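Local coordinates for protein catechol O-methyltransferase (Mycobacterium tuberculosis, PDB 6JCL) that transfers a methyl group from S-adenosyl-L-methionine to a hydroxyl of catechol-like compounds in a reaction that depends on a divalent metal cation, at residues I42-S45 against A46-K50. Sequence-based numbering, arbitrary orientation.
Sequences IAVS and AQQGK. With SAH (S-adenosyl-L-homocysteine), chain I.
Ser45 and Gln48 hold each other by two reciprocal bonds. The hydroxyl OG of Ser45 accepts from the backbone N of Gln48 at 3.2 Å; in return the Gln48 side chain reaches back toward the cap, and its OE1 takes the backbone N-H of Ser45, with 2.9 Å between OE1 and N. That second bond is fairly straight at the hydrogen (163°), but the donor stands above the plane of the amide carbonyl, 40° out of it. Ser45 OG reaches its partner because chi1 of 70° tucks it between its own N and carbonyl carbon, while Gln48 CG lies beside its backbone N and the chain runs extended from there, carrying the amide over the serine. The fit is close: Ser45 OG sits 3.1 Å from Gln48 CG.

This is a capping box, with Ser45 as N-cap of helix 46-58, and the first helical turn closes through Gly49 N to Ser45 O at 2.8 Å. Val44, just ahead of the cap, lays its CG2 on the backbone of Gly49, 3.8 Å from the glycine CA, and its side chain slants across that of Gln48.

Val44 also lines the cofactor pocket of this Rossmann-like methyltransferase. Its backbone N donates to OXT of S-adenosyl-L-homocysteine at 2.9 Å, and its CG1 approaches the same oxygen; Ser74 OG is also hydrogen-bonded to the ligand. Elsewhere in the first turns of the helix, Gln47 NE2 hydrogen-bonds Asp17 OD1, and Lys50 makes a salt bridge to Asp199 of the second subunit.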
ATOM      1  N   ILE A  42      -5.009  10.080 -17.664  1.00 19.71           N
ATOM      2  CA  ILE A  42      -5.497   9.042 -16.759  1.00 18.46           C
ATOM      3  C   ILE A  42      -4.353   8.289 -16.081  1.00 15.93           C
ATOM      4  O   ILE A  42      -4.538   7.173 -15.595  1.00 18.47           O
ATOM      5  CB  ILE A  42      -6.421   8.058 -17.502  1.00 17.98           C
ATOM      6  CG1 ILE A  42      -5.647   7.301 -18.589  1.00 22.74           C
ATOM      7  CG2 ILE A  42      -7.695   8.799 -18.074  1.00 19.29           C
ATOM      8  CD1 ILE A  42      -6.474   6.188 -19.290  1.00 24.92           C
ATOM      9  N   ALA A  43      -3.165   8.883 -16.067  1.00 17.76           N
ATOM     10  CA  ALA A  43      -2.012   8.295 -15.406  1.00 18.94           C
ATOM     11  C   ALA A  43      -2.221   8.220 -13.901  1.00 19.50           C
ATOM     12  O   ALA A  43      -3.060   8.922 -13.326  1.00 18.04           O
ATOM     13  CB  ALA A  43      -0.765   9.134 -15.697  1.00 19.80           C
ATOM     14  N   VAL A  44      -1.414   7.379 -13.247  1.00 19.47           N
ATOM     15  CA  VAL A  44      -1.454   7.350 -11.789  1.00 17.96           C
ATOM     16  C   VAL A  44      -1.132   8.744 -11.257  1.00 16.72           C
ATOM     17  O   VAL A  44      -0.380   9.511 -11.865  1.00 18.85           O
ATOM     18  CB  VAL A  44      -0.473   6.316 -11.200  1.00 20.66           C
ATOM     19  CG1 VAL A  44      -0.919   4.910 -11.537  1.00 22.33           C
ATOM     20  CG2 VAL A  44       0.956   6.571 -11.670  1.00 16.84           C
ATOM     21  N   SER A  45      -1.720   9.083 -10.110  1.00 18.86           N
ATOM     22  CA  SER A  45      -1.340  10.313  -9.449  1.00 18.94           C
ATOM     23  C   SER A  45       0.077  10.173  -8.900  1.00 17.42           C
ATOM     24  O   SER A  45       0.635   9.076  -8.826  1.00 19.03           O
ATOM     25  CB  SER A  45      -2.297  10.620  -8.311  1.00 18.98           C
ATOM     26  OG  SER A  45      -2.088   9.668  -7.277  1.00 18.85           O
ATOM     27  N   ALA A  46       0.648  11.297  -8.481  1.00 16.28           N
ATOM     28  CA  ALA A  46       2.015  11.240  -7.963  1.00 17.86           C
ATOM     29  C   ALA A  46       2.103  10.388  -6.695  1.00 19.58           C
ATOM     30  O   ALA A  46       3.064   9.635  -6.522  1.00 17.85           O
ATOM     31  CB  ALA A  46       2.551  12.652  -7.707  1.00 19.37           C
ATOM     32  N   GLN A  47       1.125  10.501  -5.781  1.00 16.35           N
ATOM     33  CA  GLN A  47       1.190   9.669  -4.572  1.00 15.22           C
ATOM     34  C   GLN A  47       1.065   8.183  -4.913  1.00 16.11           C
ATOM     35  O   GLN A  47       1.725   7.325  -4.293  1.00 16.85           O
ATOM     36  CB  GLN A  47       0.092  10.073  -3.574  1.00 20.23           C
ATOM     37  CG  GLN A  47       0.187  11.529  -3.026  1.00 16.28           C
ATOM     38  CD  GLN A  47       1.559  11.883  -2.465  1.00 20.88           C
ATOM     39  OE1 GLN A  47       2.023  11.292  -1.485  1.00 21.03           O
ATOM     40  NE2 GLN A  47       2.214  12.872  -3.079  1.00 22.75           N
ATOM     41  N   GLN A  48       0.200   7.862  -5.879  1.00 15.75           N
ATOM     42  CA  GLN A  48       0.021   6.484  -6.313  1.00 17.05           C
ATOM     43  C   GLN A  48       1.275   5.953  -6.987  1.00 18.56           C
ATOM     44  O   GLN A  48       1.690   4.812  -6.743  1.00 17.72           O
ATOM     45  CB  GLN A  48      -1.165   6.392  -7.272  1.00 18.58           C
ATOM     46  CG  GLN A  48      -2.488   6.700  -6.634  1.00 18.63           C
ATOM     47  CD  GLN A  48      -3.601   6.814  -7.671  1.00 21.37           C
ATOM     48  OE1 GLN A  48      -3.339   6.972  -8.862  1.00 23.35           O
ATOM     49  NE2 GLN A  48      -4.847   6.742  -7.213  1.00 22.07           N
ATOM     50  N   GLY A  49       1.858   6.749  -7.879  1.00 17.75           N
ATOM     51  CA  GLY A  49       3.088   6.325  -8.522  1.00 19.67           C
ATOM     52  C   GLY A  49       4.209   6.138  -7.522  1.00 20.68           C
ATOM     53  O   GLY A  49       4.916   5.129  -7.545  1.00 19.27           O
ATOM     54  N   LYS A  50       4.348   7.074  -6.584  1.00 17.72           N
ATOM     55  CA  LYS A  50       5.380   6.916  -5.577  1.00 17.51           C
ATOM     56  C   LYS A  50       5.153   5.656  -4.750  1.00 18.62           C
ATOM     57  O   LYS A  50       6.115   4.978  -4.378  1.00 19.33           O
ATOM     58  CB  LYS A  50       5.430   8.144  -4.679  1.00 16.34           C
ATOM     59  CG  LYS A  50       6.612   8.088  -3.690  1.00 21.86           C
ATOM     60  CD  LYS A  50       7.324   9.415  -3.695  1.00 26.11           C
ATOM     61  CE  LYS A  50       8.641   9.326  -2.976  1.00 28.40           C
ATOM     62  NZ  LYS A  50       8.913  10.574  -2.261  1.00 22.69           N
TER
HETATM   63  N   SAH I 301      -0.357   2.632 -16.242  1.00 17.72           N
HETATM   64  CA  SAH I 301      -0.465   3.950 -16.887  1.00 17.33           C
HETATM   65  CB  SAH I 301      -1.868   4.130 -17.457  1.00 15.62           C
HETATM   66  CG  SAH I 301      -2.330   2.996 -18.368  1.00 17.46           C
HETATM   67  SD  SAH I 301      -3.836   3.495 -19.243  1.00 18.27           S
HETATM   68  C   SAH I 301      -0.142   5.070 -15.908  1.00 19.50           C
HETATM   69  O   SAH I 301       0.647   5.980 -16.189  1.00 20.33           O
HETATM   70  OXT SAH I 301      -0.656   5.043 -14.798  1.00 18.49           O
HETATM   71  C5' SAH I 301      -4.190   1.893 -20.006  1.00 17.28           C
HETATM   72  C4' SAH I 301      -3.264   1.549 -21.176  1.00 18.37           C
HETATM   73  O4' SAH I 301      -3.514   0.206 -21.539  1.00 19.40           O
HETATM   74  C3' SAH I 301      -3.501   2.369 -22.452  1.00 22.17           C
HETATM   75  O3' SAH I 301      -2.257   2.932 -22.868  1.00 23.25           O
HETATM   76  C2' SAH I 301      -4.003   1.367 -23.478  1.00 22.18           C
HETATM   77  O2' SAH I 301      -3.652   1.676 -24.822  1.00 19.78           O
HETATM   78  C1' SAH I 301      -3.405   0.065 -22.939  1.00 19.44           C
HETATM   79  N9  SAH I 301      -4.074  -1.166 -23.388  1.00 19.51           N
HETATM   80  C8  SAH I 301      -5.430  -1.355 -23.570  1.00 20.70           C
HETATM   81  N7  SAH I 301      -5.609  -2.630 -23.980  1.00 19.75           N
HETATM   82  C5  SAH I 301      -4.399  -3.241 -24.045  1.00 22.91           C
HETATM   83  C6  SAH I 301      -4.029  -4.532 -24.423  1.00 23.46           C
HETATM   84  N6  SAH I 301      -4.935  -5.437 -24.808  1.00 22.74           N
HETATM   85  N1  SAH I 301      -2.696  -4.866 -24.381  1.00 21.69           N
HETATM   86  C2  SAH I 301      -1.739  -3.933 -24.008  1.00 23.80           C
HETATM   87  N3  SAH I 301      -2.104  -2.652 -23.649  1.00 20.33           N
HETATM   88  C4  SAH I 301      -3.428  -2.327 -23.675  1.00 22.17           C